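Local coordinates for protein leukotriene A-4 hydrolase (Saccharomyces cerevisiae, PDB 2XPY) that preferentially cleaves di- and tripeptides as a zinc-dependent M1-family aminopeptidase and, in vitro, has low epoxide hydrolase activity, acting also on leukotriene A4, at residues A[87-92]-A[100-105]; A[131-136]-A[615-620]; A[215-220]-A[230-235]; A[472-477]-A[512-517]. One frame throughout, in Å; residues are numbered along the deposited sequence.

Contact 1 of 4, residues A[87-92]-A[100-105]; sequences DFQIEQ and RLVINN
Gln89 and Val102 form a hydrogen-bonded antiparallel pair in the beta hairpin of strands 84-90 and 101-103, part of the N-terminal domain of this M1 peptidase. The evidence is reciprocal: Gln89 N donates to Val102 O at 2.9 Å, and Val102 N to Gln89 O at 2.8 Å. Asn104 N adds a bond to Asp87 O at one end, and at the other Glu91 N reaches Arg100 O at 2.8 Å in a nearly straight bond (178° at the hydrogen). With strand directions 166° apart, Phe88 faces Ile103 and Ile90 faces Leu101 as non-hydrogen-bonded pairs. These four side chains lie on one face of the sheet, where Phe88 and Ile90 also pack on strand 74-81. Leu101 CD1 is their meeting point, 3.7 Å from Phe88 CD1 and 3.8 Å from Ile90 CD1. On the other face, Glu91 OE2 lies 3.6 Å from Val102 CG2. The extended Glu91 chain runs alongside Arg100, and its OE1 makes a salt bridge of 3.2 Å to Arg100 NH1. Carboxylate and guanidinium planes stand 71° apart, which excludes a coplanar pairing, and Arg100 NE is held separately by Leu22 O. The chemistry therefore implies a division of labour: backbone bonds fix the register, apolar groups fill one face, and the charge pair sits partly exposed at the hairpin's end, where solvent would probably weaken it.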
loop_
_atom_site.group_PDB
_atom_site.type_symbol
_atom_site.label_atom_id
_atom_site.label_comp_id
_atom_site.label_asym_id
_atom_site.label_seq_id
_atom_site.Cartn_x
_atom_site.Cartn_y
_atom_site.Cartn_z
ATOM N N ASP A 87 35.300 17.338 2.787
ATOM C CA ASP A 87 35.611 16.283 3.741
ATOM C C ASP A 87 34.320 15.714 4.283
ATOM O O ASP A 87 33.396 16.467 4.569
ATOM C CB ASP A 87 36.431 16.848 4.899
ATOM C CG ASP A 87 37.911 16.868 4.609
ATOM O OD1 ASP A 87 38.353 16.160 3.678
ATOM O OD2 ASP A 87 38.638 17.583 5.327
ATOM N N PHE A 88 34.246 14.396 4.439
ATOM C CA PHE A 88 33.053 13.789 5.022
ATOM C C PHE A 88 33.330 12.559 5.877
ATOM O O PHE A 88 34.398 11.953 5.794
ATOM C CB PHE A 88 32.019 13.461 3.946
ATOM C CG PHE A 88 32.358 12.253 3.120
ATOM C CD1 PHE A 88 31.931 10.996 3.505
ATOM C CD2 PHE A 88 33.089 12.377 1.951
ATOM C CE1 PHE A 88 32.232 9.885 2.748
ATOM C CE2 PHE A 88 33.389 11.273 1.186
ATOM C CZ PHE A 88 32.958 10.022 1.586
ATOM N N GLN A 89 32.348 12.211 6.707
ATOM C CA GLN A 89 32.422 11.052 7.593
ATOM C C GLN A 89 31.069 10.387 7.674
ATOM O O GLN A 89 30.050 11.059 7.766
ATOM C CB GLN A 89 32.907 11.423 9.010
ATOM C CG GLN A 89 32.405 12.785 9.556
ATOM C CD GLN A 89 33.287 13.991 9.170
ATOM O OE1 GLN A 89 34.169 13.891 8.314
ATOM N NE2 GLN A 89 33.040 15.135 9.807
ATOM N N ILE A 90 31.065 9.061 7.608
ATOM C CA ILE A 90 29.866 8.284 7.861
ATOM C C ILE A 90 29.948 7.858 9.311
ATOM O O ILE A 90 30.894 7.186 9.695
ATOM C CB ILE A 90 29.852 7.036 6.999
ATOM C CG1 ILE A 90 30.187 7.395 5.550
ATOM C CG2 ILE A 90 28.507 6.325 7.105
ATOM C CD1 ILE A 90 28.998 7.819 4.745
ATOM N N GLU A 91 28.989 8.263 10.133
ATOM C CA GLU A 91 29.047 7.897 11.539
ATOM C C GLU A 91 28.753 6.426 11.741
ATOM O O GLU A 91 28.346 5.730 10.815
ATOM C CB GLU A 91 28.099 8.740 12.370
ATOM C CG GLU A 91 28.589 10.143 12.509
ATOM C CD GLU A 91 27.654 11.000 13.313
ATOM O OE1 GLU A 91 26.490 10.572 13.511
ATOM O OE2 GLU A 91 28.091 12.095 13.745
ATOM N N GLN A 92 28.970 5.956 12.961
ATOM C CA GLN A 92 28.806 4.546 13.262
ATOM C C GLN A 92 27.327 4.200 13.210
ATOM O O GLN A 92 26.516 4.806 13.917
ATOM C CB GLN A 92 29.383 4.234 14.641
ATOM C CG GLN A 92 29.837 2.803 14.809
ATOM C CD GLN A 92 29.761 2.349 16.252
ATOM O OE1 GLN A 92 30.095 3.100 17.176
ATOM N NE2 GLN A 92 29.315 1.111 16.455
ATOM N N ARG A 100 24.394 8.303 9.950
ATOM C CA ARG A 100 24.466 9.714 9.562
ATOM C C ARG A 100 25.717 10.042 8.745
ATOM O O ARG A 100 26.846 9.738 9.155
ATOM C CB ARG A 100 24.358 10.650 10.775
ATOM C CG ARG A 100 24.386 12.127 10.401
ATOM C CD ARG A 100 24.177 13.038 11.606
ATOM N NE ARG A 100 22.965 12.691 12.337
ATOM C CZ ARG A 100 22.941 12.430 13.637
ATOM N NH1 ARG A 100 24.063 12.488 14.338
ATOM N NH2 ARG A 100 21.807 12.111 14.237
ATOM N N LEU A 101 25.491 10.647 7.581
ATOM C CA LEU A 101 26.549 11.167 6.715
ATOM C C LEU A 101 26.825 12.634 7.072
ATOM O O LEU A 101 26.006 13.508 6.791
ATOM C CB LEU A 101 26.128 11.051 5.244
ATOM C CG LEU A 101 26.904 11.877 4.212
ATOM C CD1 LEU A 101 28.398 11.558 4.241
ATOM C CD2 LEU A 101 26.346 11.633 2.830
ATOM N N VAL A 102 27.963 12.896 7.712
ATOM C CA VAL A 102 28.317 14.256 8.124
ATOM C C VAL A 102 29.279 14.904 7.134
ATOM O O VAL A 102 30.349 14.370 6.843
ATOM C CB VAL A 102 28.936 14.314 9.544
ATOM C CG1 VAL A 102 29.303 15.744 9.888
ATOM C CG2 VAL A 102 27.968 13.773 10.587
ATOM N N ILE A 103 28.893 16.060 6.613
ATOM C CA ILE A 103 29.678 16.700 5.574
ATOM C C ILE A 103 30.134 18.063 6.041
ATOM O O ILE A 103 29.336 18.872 6.503
ATOM C CB ILE A 103 28.893 16.832 4.247
ATOM C CG1 ILE A 103 28.380 15.466 3.785
ATOM C CG2 ILE A 103 29.766 17.466 3.174
ATOM C CD1 ILE A 103 27.620 15.529 2.499
ATOM N N ASN A 104 31.436 18.290 5.934
ATOM C CA ASN A 104 32.058 19.544 6.311
ATOM C C ASN A 104 31.938 20.502 5.130
ATOM O O ASN A 104 32.687 20.407 4.158
ATOM C CB ASN A 104 33.518 19.286 6.688
ATOM C CG ASN A 104 34.170 20.466 7.390
ATOM O OD1 ASN A 104 33.833 21.627 7.145
ATOM N ND2 ASN A 104 35.130 20.169 8.262
ATOM N N ASN A 105 30.967 21.405 5.213
ATOM C CA ASN A 105 30.697 22.387 4.165
ATOM C C ASN A 105 31.527 23.661 4.318
ATOM O O ASN A 105 31.184 24.536 5.129
ATOM C CB ASN A 105 29.224 22.759 4.196
ATOM C CG ASN A 105 28.800 23.545 2.986
ATOM O OD1 ASN A 105 29.612 23.837 2.105
ATOM N ND2 ASN A 105 27.513 23.889 2.926
HETATM O O HOH W 1 35.553 20.277 3.723
HETATM O O HOH W 2 24.487 7.153 12.728
#

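Contact 2 of 4, residues A[131-136]-A[615-620]; sequences NSKQTK and KDTYHP
Gln134 sets CG beside its backbone N and opposite the carbonyl carbon (chi1 -66°), and its chain then runs out extended (chi2 158°), carrying the amide to segment 615-620. On the way CG comes to 3.3 Å from Asp616 O; at the end NE2 lies 2.9 Å from Tyr618 O and 3.9 Å from Pro620 CD. The other half of the amide serves its own loop: OE1 accepts Asn131 N at 2.8 Å, the donor tilted 25° from the carbonyl plane. A valine here would probably leave Asn131 N without this acceptor and open a gap beside Tyr618 O. The backbones also approach directly, with Thr617 CA 3.4 Å from Lys133 O in a CA-H...O contact. Lys133, fully extended, crosses Asp616 obliquely and forms only a long salt bridge, NZ to OD2 at 4.0 Å, while Asp616 OD1 pairs with Lys623. Gln134 O accepts a bond from Ser270 OG. The contact thus brings the N-terminal and C-terminal regions of the enzyme together, joining the loop between strands 127-130 and 141-144 to the link between helices 604-614 and 620-629. His619, the N-cap of helix 620-629, bonds through NE2 to Gln128 on strand 127-130.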
loop_
_atom_site.group_PDB
_atom_site.type_symbol
_atom_site.label_atom_id
_atom_site.label_comp_id
_atom_site.label_asym_id
_atom_site.label_seq_id
_atom_site.Cartn_x
_atom_site.Cartn_y
_atom_site.Cartn_z
ATOM N N ASN A 131 15.824 -13.042 -10.377
ATOM C CA ASN A 131 16.483 -13.682 -11.520
ATOM C C ASN A 131 15.493 -14.171 -12.580
ATOM O O ASN A 131 14.278 -14.105 -12.393
ATOM C CB ASN A 131 17.384 -14.826 -11.056
ATOM C CG ASN A 131 16.627 -15.878 -10.282
ATOM O OD1 ASN A 131 15.531 -16.280 -10.667
ATOM N ND2 ASN A 131 17.209 -16.330 -9.182
ATOM N N SER A 132 16.016 -14.665 -13.695
ATOM C CA SER A 132 15.162 -15.019 -14.819
ATOM C C SER A 132 14.287 -16.230 -14.519
ATOM O O SER A 132 13.318 -16.497 -15.227
ATOM C CB SER A 132 16.007 -15.262 -16.064
ATOM O OG SER A 132 16.985 -16.243 -15.816
ATOM N N LYS A 133 14.629 -16.960 -13.465
ATOM C CA LYS A 133 13.851 -18.123 -13.061
ATOM C C LYS A 133 12.666 -17.660 -12.211
ATOM O O LYS A 133 11.793 -18.448 -11.860
ATOM C CB LYS A 133 14.739 -19.106 -12.281
ATOM C CG LYS A 133 14.234 -20.549 -12.221
ATOM C CD LYS A 133 15.251 -21.474 -11.531
ATOM C CE LYS A 133 14.756 -22.924 -11.424
ATOM N NZ LYS A 133 15.701 -23.782 -10.644
ATOM N N GLN A 134 12.644 -16.368 -11.898
ATOM C CA GLN A 134 11.609 -15.789 -11.048
ATOM C C GLN A 134 10.704 -14.820 -11.805
ATOM O O GLN A 134 9.887 -14.129 -11.210
ATOM C CB GLN A 134 12.243 -15.115 -9.830
ATOM C CG GLN A 134 12.916 -16.100 -8.901
ATOM C CD GLN A 134 13.964 -15.469 -8.032
ATOM O OE1 GLN A 134 14.512 -14.422 -8.368
ATOM N NE2 GLN A 134 14.259 -16.104 -6.902
ATOM N N THR A 135 10.853 -14.778 -13.124
ATOM C CA THR A 135 9.911 -14.064 -13.974
ATOM C C THR A 135 9.393 -14.978 -15.087
ATOM O O THR A 135 10.124 -15.840 -15.581
ATOM C CB THR A 135 10.532 -12.782 -14.583
ATOM O OG1 THR A 135 11.530 -13.128 -15.546
ATOM C CG2 THR A 135 11.166 -11.946 -13.508
ATOM N N LYS A 136 8.129 -14.805 -15.466
ATOM C CA LYS A 136 7.576 -15.543 -16.596
ATOM C C LYS A 136 8.207 -15.104 -17.918
ATOM O O LYS A 136 8.397 -15.918 -18.819
ATOM C CB LYS A 136 6.055 -15.410 -16.657
ATOM C CG LYS A 136 5.307 -16.513 -15.925
ATOM C CD LYS A 136 3.904 -16.724 -16.508
ATOM C CE LYS A 136 3.951 -17.216 -17.963
ATOM N NZ LYS A 136 2.591 -17.424 -18.554
ATOM N N LYS A 615 9.921 -23.597 -5.376
ATOM C CA LYS A 615 10.656 -22.746 -4.430
ATOM C C LYS A 615 11.560 -21.674 -5.051
ATOM O O LYS A 615 11.734 -20.595 -4.484
ATOM C CB LYS A 615 11.480 -23.612 -3.465
ATOM C CG LYS A 615 12.654 -24.365 -4.100
ATOM C CD LYS A 615 13.300 -25.327 -3.089
ATOM C CE LYS A 615 14.560 -25.986 -3.632
ATOM N NZ LYS A 615 14.325 -26.635 -4.954
ATOM N N ASP A 616 12.150 -21.973 -6.202
ATOM C CA ASP A 616 13.132 -21.071 -6.800
ATOM C C ASP A 616 12.507 -20.115 -7.823
ATOM O O ASP A 616 13.215 -19.327 -8.447
ATOM C CB ASP A 616 14.302 -21.860 -7.422
ATOM C CG ASP A 616 15.248 -22.462 -6.367
ATOM O OD1 ASP A 616 15.335 -21.912 -5.244
ATOM O OD2 ASP A 616 15.915 -23.483 -6.668
ATOM N N THR A 617 11.187 -20.186 -7.993
ATOM C CA THR A 617 10.470 -19.236 -8.856
ATOM C C THR A 617 9.812 -18.097 -8.061
ATOM O O THR A 617 9.074 -17.276 -8.613
ATOM C CB THR A 617 9.389 -19.934 -9.708
ATOM O OG1 THR A 617 8.686 -20.883 -8.900
ATOM C CG2 THR A 617 10.016 -20.648 -10.893
ATOM N N TYR A 618 10.086 -18.071 -6.761
ATOM C CA TYR A 618 9.479 -17.118 -5.845
ATOM C C TYR A 618 10.479 -16.044 -5.452
ATOM O O TYR A 618 11.701 -16.261 -5.525
ATOM C CB TYR A 618 8.995 -17.821 -4.572
ATOM C CG TYR A 618 7.860 -18.810 -4.765
ATOM C CD1 TYR A 618 6.755 -18.504 -5.572
ATOM C CD2 TYR A 618 7.875 -20.037 -4.116
ATOM C CE1 TYR A 618 5.722 -19.408 -5.732
ATOM C CE2 TYR A 618 6.847 -20.940 -4.272
ATOM C CZ TYR A 618 5.779 -20.623 -5.074
ATOM O OH TYR A 618 4.778 -21.541 -5.204
ATOM N N HIS A 619 9.955 -14.891 -5.040
ATOM C CA HIS A 619 10.771 -13.853 -4.436
ATOM C C HIS A 619 11.462 -14.484 -3.232
ATOM O O HIS A 619 10.817 -15.180 -2.455
ATOM C CB HIS A 619 9.907 -12.664 -3.998
ATOM C CG HIS A 619 10.687 -11.544 -3.380
ATOM N ND1 HIS A 619 11.087 -11.553 -2.063
ATOM C CD2 HIS A 619 11.137 -10.379 -3.900
ATOM C CE1 HIS A 619 11.751 -10.442 -1.797
ATOM N NE2 HIS A 619 11.795 -9.713 -2.895
ATOM N N PRO A 620 12.779 -14.271 -3.092
ATOM C CA PRO A 620 13.556 -14.891 -2.018
ATOM C C PRO A 620 12.886 -14.855 -0.647
ATOM O O PRO A 620 12.982 -15.841 0.086
ATOM C CB PRO A 620 14.841 -14.070 -2.014
ATOM C CG PRO A 620 15.019 -13.712 -3.444
ATOM C CD PRO A 620 13.643 -13.532 -4.027
#

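Contact 3 of 4, residues A[215-220]-A[230-235]; sequences SSAPIG and FRLKDC
Leu232 supplies the first shell from the helix, its two methyls meeting different residues of the strand. CD1 sits 3.6 Å from Ala217 CB, and CD2 is 3.7 Å from Ser215 CB. Between these two touches the fork lies against the backbone of Ser216, whose C is 3.8 Å from Leu232 CD1. The torsion explains the reach: Leu232 CG is anti to the backbone N (chi1 178°), which projects both branches at the strand. One turn further on the meeting is looser, with Ile219 CG2 4.3 Å from Cys235 O. The axes of 215-218 and 230-235 come within 8.3 Å and lie 16° from parallel. Strand 215-220 is an edge strand of the mixed sheet that also holds 275-276, whose Gly275 and Met276 bind substrate, consistent with the thermolysin-like catalytic domain of M1 peptidases. The chain returns through the antiparallel strand 223-227 before entering helix 229-240, so strand and helix run in nearly the same direction. Further out, backbone bonds from Ser215 to Thr227 and from Ala217 to Val225 position the strand, and at its end Ile219 and Gly220 both face Ser223 in a classic beta bulge. Pro218 O accepts Gln236 NE2, a polar tie between strand and helix. Within the helix, Cys235 N bonds to Arg231 O at 3.0 Å.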
loop_
_atom_site.group_PDB
_atom_site.type_symbol
_atom_site.label_atom_id
_atom_site.label_comp_id
_atom_site.label_asym_id
_atom_site.label_seq_id
_atom_site.Cartn_x
_atom_site.Cartn_y
_atom_site.Cartn_z
ATOM N N SER A 215 6.955 -3.580 -21.682
ATOM C CA SER A 215 6.245 -2.988 -22.813
ATOM C C SER A 215 5.209 -2.015 -22.290
ATOM O O SER A 215 4.872 -2.042 -21.114
ATOM C CB SER A 215 5.532 -4.057 -23.643
ATOM O OG SER A 215 6.438 -5.032 -24.128
ATOM N N SER A 216 4.689 -1.164 -23.165
ATOM C CA SER A 216 3.694 -0.193 -22.743
ATOM C C SER A 216 2.545 -0.069 -23.733
ATOM O O SER A 216 2.727 -0.231 -24.941
ATOM C CB SER A 216 4.334 1.175 -22.491
ATOM O OG SER A 216 4.740 1.796 -23.693
ATOM N N ALA A 217 1.362 0.223 -23.206
ATOM C CA ALA A 217 0.177 0.391 -24.031
ATOM C C ALA A 217 -0.782 1.369 -23.357
ATOM O O ALA A 217 -0.830 1.452 -22.128
ATOM C CB ALA A 217 -0.498 -0.957 -24.266
ATOM N N PRO A 218 -1.545 2.119 -24.166
ATOM C CA PRO A 218 -2.504 3.093 -23.642
ATOM C C PRO A 218 -3.724 2.441 -22.992
ATOM O O PRO A 218 -4.384 1.579 -23.585
ATOM C CB PRO A 218 -2.940 3.873 -24.895
ATOM C CG PRO A 218 -1.951 3.545 -25.945
ATOM C CD PRO A 218 -1.481 2.156 -25.636
ATOM N N ILE A 219 -4.023 2.877 -21.774
ATOM C CA ILE A 219 -5.243 2.479 -21.086
ATOM C C ILE A 219 -6.161 3.693 -20.855
ATOM O O ILE A 219 -7.066 3.670 -20.015
ATOM C CB ILE A 219 -4.929 1.745 -19.770
ATOM C CG1 ILE A 219 -4.029 2.600 -18.868
ATOM C CG2 ILE A 219 -4.267 0.406 -20.061
ATOM C CD1 ILE A 219 -3.702 1.960 -17.535
ATOM N N GLY A 220 -5.928 4.747 -21.630
ATOM C CA GLY A 220 -6.718 5.956 -21.542
ATOM C C GLY A 220 -5.957 7.197 -21.976
ATOM O O GLY A 220 -4.752 7.146 -22.240
ATOM N N PHE A 230 4.215 -10.396 -22.749
ATOM C CA PHE A 230 3.195 -11.426 -22.919
ATOM C C PHE A 230 1.895 -10.974 -22.291
ATOM O O PHE A 230 0.811 -11.188 -22.838
ATOM C CB PHE A 230 3.647 -12.767 -22.328
ATOM C CG PHE A 230 3.665 -12.806 -20.832
ATOM C CD1 PHE A 230 2.558 -13.236 -20.124
ATOM C CD2 PHE A 230 4.792 -12.422 -20.132
ATOM C CE1 PHE A 230 2.571 -13.274 -18.742
ATOM C CE2 PHE A 230 4.813 -12.463 -18.750
ATOM C CZ PHE A 230 3.701 -12.890 -18.055
ATOM N N ARG A 231 2.030 -10.305 -21.153
ATOM C CA ARG A 231 0.902 -9.877 -20.339
ATOM C C ARG A 231 0.270 -8.575 -20.840
ATOM O O ARG A 231 -0.887 -8.279 -20.541
ATOM C CB ARG A 231 1.383 -9.688 -18.905
ATOM C CG ARG A 231 0.321 -9.905 -17.871
ATOM C CD ARG A 231 0.772 -9.328 -16.560
ATOM N NE ARG A 231 1.959 -9.988 -16.040
ATOM C CZ ARG A 231 1.929 -11.125 -15.353
ATOM N NH1 ARG A 231 0.771 -11.728 -15.121
ATOM N NH2 ARG A 231 3.057 -11.662 -14.908
ATOM N N LEU A 232 1.037 -7.803 -21.603
ATOM C CA LEU A 232 0.621 -6.468 -22.011
ATOM C C LEU A 232 -0.796 -6.424 -22.555
ATOM O O LEU A 232 -1.587 -5.578 -22.148
ATOM C CB LEU A 232 1.591 -5.893 -23.042
ATOM C CG LEU A 232 1.209 -4.514 -23.569
ATOM C CD1 LEU A 232 1.395 -3.467 -22.475
ATOM C CD2 LEU A 232 2.039 -4.175 -24.784
ATOM N N LYS A 233 -1.117 -7.335 -23.470
ATOM C CA LYS A 233 -2.415 -7.312 -24.140
ATOM C C LYS A 233 -3.577 -7.554 -23.180
ATOM O O LYS A 233 -4.648 -6.959 -23.331
ATOM C CB LYS A 233 -2.439 -8.300 -25.304
ATOM C CG LYS A 233 -1.530 -7.888 -26.452
ATOM C CD LYS A 233 -1.375 -9.007 -27.466
ATOM C CE LYS A 233 -0.403 -8.632 -28.577
ATOM N NZ LYS A 233 -0.256 -9.739 -29.571
ATOM N N ASP A 234 -3.360 -8.412 -22.189
ATOM C CA ASP A 234 -4.357 -8.628 -21.141
ATOM C C ASP A 234 -4.473 -7.469 -20.139
ATOM O O ASP A 234 -5.562 -7.197 -19.627
ATOM C CB ASP A 234 -4.075 -9.930 -20.402
ATOM C CG ASP A 234 -4.474 -11.140 -21.202
ATOM O OD1 ASP A 234 -5.101 -10.963 -22.275
ATOM O OD2 ASP A 234 -4.163 -12.267 -20.757
ATOM N N CYS A 235 -3.355 -6.801 -19.850
ATOM C CA CYS A 235 -3.357 -5.654 -18.943
ATOM C C CYS A 235 -4.028 -4.451 -19.597
ATOM O O CYS A 235 -4.760 -3.698 -18.952
ATOM C CB CYS A 235 -1.935 -5.276 -18.521
ATOM S SG CYS A 235 -1.120 -6.434 -17.390
#

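Contact 4 of 4, residues A[472-477]-A[512-517]; sequences DNVYQL and VLFLET
Val474 and Phe514 form the dense part of this contact. Val474 CG1 approaches the edge of the Phe514 ring and lies 3.4 Å from Phe514 CB, while Val474 CB is 3.9 Å from Leu513 CD2. Leu477 closes the same side: its CG is 3.9 Å from Phe514 CE1, and its CD2 lies over one face of the ring. Phe514 CG is anti to the backbone N (chi1 170°), which extends the ring between the helices so that edge and face meet different residues. Val474, Leu477 and Phe514 are all buried, and Leu477 packs on Phe498 and Tyr547 as well. The segment axes come within 9.2 Å and cross at -37°, a helix-helix packing between 469-485 and 508-519 in the helical C-terminal part of the enzyme. Tyr475 and Leu513, by contrast, are partly exposed and make up the solvent side. Tyr475 starts out pointing away, yet its ring returns, with CE1 3.8 Å from Leu513 CD2. That same CE1 is 3.8 Å from Thr517 OG1, which lies in the plane of the ring at its edge. With an alanine at this position the Tyr475 ring is gone, which would probably leave a gap against Leu513 CD2 and the buried Thr517, and His523 without its stacking partner. Beyond Leu513, Glu516 takes part elsewhere, in salt bridges to Lys562 and Lys565 of helix 557-569.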
loop_
_atom_site.group_PDB
_atom_site.type_symbol
_atom_site.label_atom_id
_atom_site.label_comp_id
_atom_site.label_asym_id
_atom_site.label_seq_id
_atom_site.Cartn_x
_atom_site.Cartn_y
_atom_site.Cartn_z
ATOM N N ASP A 472 -25.229 -8.636 5.007
ATOM C CA ASP A 472 -26.368 -9.468 5.358
ATOM C C ASP A 472 -26.761 -10.425 4.242
ATOM O O ASP A 472 -27.128 -11.559 4.514
ATOM C CB ASP A 472 -27.552 -8.590 5.736
ATOM C CG ASP A 472 -27.230 -7.661 6.883
ATOM O OD1 ASP A 472 -26.329 -8.006 7.690
ATOM O OD2 ASP A 472 -27.870 -6.587 6.967
ATOM N N ASN A 473 -26.705 -9.969 2.992
ATOM C CA ASN A 473 -27.042 -10.839 1.866
ATOM C C ASN A 473 -26.087 -12.017 1.793
ATOM O O ASN A 473 -26.493 -13.126 1.475
ATOM C CB ASN A 473 -27.039 -10.098 0.522
ATOM C CG ASN A 473 -27.943 -8.879 0.510
ATOM O OD1 ASN A 473 -28.942 -8.813 1.229
ATOM N ND2 ASN A 473 -27.594 -7.902 -0.325
ATOM N N VAL A 474 -24.811 -11.786 2.079
ATOM C CA VAL A 474 -23.872 -12.893 2.074
ATOM C C VAL A 474 -24.158 -13.809 3.253
ATOM O O VAL A 474 -24.277 -15.019 3.086
ATOM C CB VAL A 474 -22.403 -12.449 2.138
ATOM C CG1 VAL A 474 -21.518 -13.667 2.149
ATOM C CG2 VAL A 474 -22.045 -11.556 0.967
ATOM N N TYR A 475 -24.273 -13.233 4.447
ATOM C CA TYR A 475 -24.496 -14.029 5.659
ATOM C C TYR A 475 -25.761 -14.901 5.582
ATOM O O TYR A 475 -25.746 -16.071 5.960
ATOM C CB TYR A 475 -24.542 -13.141 6.900
ATOM C CG TYR A 475 -23.306 -12.294 7.137
ATOM C CD1 TYR A 475 -22.026 -12.770 6.834
ATOM C CD2 TYR A 475 -23.416 -11.018 7.703
ATOM C CE1 TYR A 475 -20.888 -11.991 7.078
ATOM C CE2 TYR A 475 -22.287 -10.237 7.947
ATOM C CZ TYR A 475 -21.024 -10.721 7.633
ATOM O OH TYR A 475 -19.917 -9.923 7.877
ATOM N N GLN A 476 -26.847 -14.327 5.076
ATOM C CA GLN A 476 -28.098 -15.055 4.895
ATOM C C GLN A 476 -27.862 -16.348 4.103
ATOM O O GLN A 476 -28.237 -17.438 4.550
ATOM C CB GLN A 476 -29.138 -14.167 4.193
ATOM C CG GLN A 476 -30.571 -14.677 4.281
ATOM C CD GLN A 476 -30.952 -15.655 3.165
ATOM O OE1 GLN A 476 -30.600 -15.452 1.992
ATOM N NE2 GLN A 476 -31.699 -16.711 3.526
ATOM N N LEU A 477 -27.223 -16.215 2.941
ATOM C CA LEU A 477 -27.021 -17.333 2.031
ATOM C C LEU A 477 -26.067 -18.372 2.602
ATOM O O LEU A 477 -26.287 -19.565 2.453
ATOM C CB LEU A 477 -26.508 -16.843 0.685
ATOM C CG LEU A 477 -26.261 -17.909 -0.373
ATOM C CD1 LEU A 477 -27.517 -18.728 -0.606
ATOM C CD2 LEU A 477 -25.811 -17.240 -1.660
ATOM N N VAL A 512 -15.875 -13.342 -1.981
ATOM C CA VAL A 512 -14.779 -13.635 -1.080
ATOM C C VAL A 512 -15.307 -13.819 0.326
ATOM O O VAL A 512 -14.860 -14.695 1.046
ATOM C CB VAL A 512 -13.753 -12.490 -1.063
ATOM C CG1 VAL A 512 -12.847 -12.600 0.152
ATOM C CG2 VAL A 512 -12.945 -12.477 -2.345
ATOM N N LEU A 513 -16.253 -12.978 0.726
ATOM C CA LEU A 513 -16.746 -13.003 2.097
ATOM C C LEU A 513 -17.698 -14.171 2.270
ATOM O O LEU A 513 -17.881 -14.683 3.375
ATOM C CB LEU A 513 -17.450 -11.692 2.452
ATOM C CG LEU A 513 -18.193 -11.716 3.788
ATOM C CD1 LEU A 513 -17.243 -11.428 4.899
ATOM C CD2 LEU A 513 -19.344 -10.744 3.832
ATOM N N PHE A 514 -18.306 -14.583 1.165
ATOM C CA PHE A 514 -19.241 -15.699 1.168
ATOM C C PHE A 514 -18.480 -17.001 1.405
ATOM O O PHE A 514 -18.842 -17.786 2.282
ATOM C CB PHE A 514 -20.044 -15.710 -0.138
ATOM C CG PHE A 514 -20.864 -16.939 -0.342
ATOM C CD1 PHE A 514 -21.739 -17.374 0.631
ATOM C CD2 PHE A 514 -20.769 -17.652 -1.523
ATOM C CE1 PHE A 514 -22.493 -18.502 0.436
ATOM C CE2 PHE A 514 -21.521 -18.780 -1.729
ATOM C CZ PHE A 514 -22.386 -19.207 -0.750
ATOM N N LEU A 515 -17.402 -17.212 0.656
ATOM C CA LEU A 515 -16.562 -18.388 0.872
ATOM C C LEU A 515 -15.907 -18.366 2.254
ATOM O O LEU A 515 -15.830 -19.388 2.922
ATOM C CB LEU A 515 -15.512 -18.515 -0.227
ATOM C CG LEU A 515 -16.133 -18.751 -1.599
ATOM C CD1 LEU A 515 -15.179 -18.379 -2.724
ATOM C CD2 LEU A 515 -16.581 -20.184 -1.699
ATOM N N GLU A 516 -15.449 -17.201 2.696
ATOM C CA GLU A 516 -14.820 -17.115 4.008
ATOM C C GLU A 516 -15.808 -17.460 5.103
ATOM O O GLU A 516 -15.484 -18.196 6.031
ATOM C CB GLU A 516 -14.226 -15.732 4.264
ATOM C CG GLU A 516 -13.851 -15.503 5.715
ATOM C CD GLU A 516 -12.778 -16.439 6.189
ATOM O OE1 GLU A 516 -12.115 -17.052 5.328
ATOM O OE2 GLU A 516 -12.586 -16.560 7.419
ATOM N N THR A 517 -17.020 -16.938 4.974
ATOM C CA THR A 517 -18.071 -17.166 5.961
ATOM C C THR A 517 -18.487 -18.644 6.025
ATOM O O THR A 517 -18.726 -19.180 7.110
ATOM C CB THR A 517 -19.287 -16.272 5.678
ATOM O OG1 THR A 517 -18.868 -14.899 5.631
ATOM C CG2 THR A 517 -20.340 -16.438 6.752
#

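Overall arrangement
Contacts 2 and 3 are neighbours, their centres 22 Å apart, and they touch directly where Lys136 CB packs 3.7 Å from Phe230 CZ. Both also come near the functional region: the Pro620 side chain of contact 2 is about 7 Å from that of the substrate-binding Pro272, and the Ile219 side chain of contact 3 is about 12 Å from that of Glu302, the proton acceptor. In sequence, contacts 3 and 4 are nested inside the loop that contact 2 closes. Contacts 1 and 4 lie away from the annotated sites, on opposite sides of the chain's centre, with centres 59 Å apart. A bound glutathione is about 12 Å from the Asn104 side chain of contact 1.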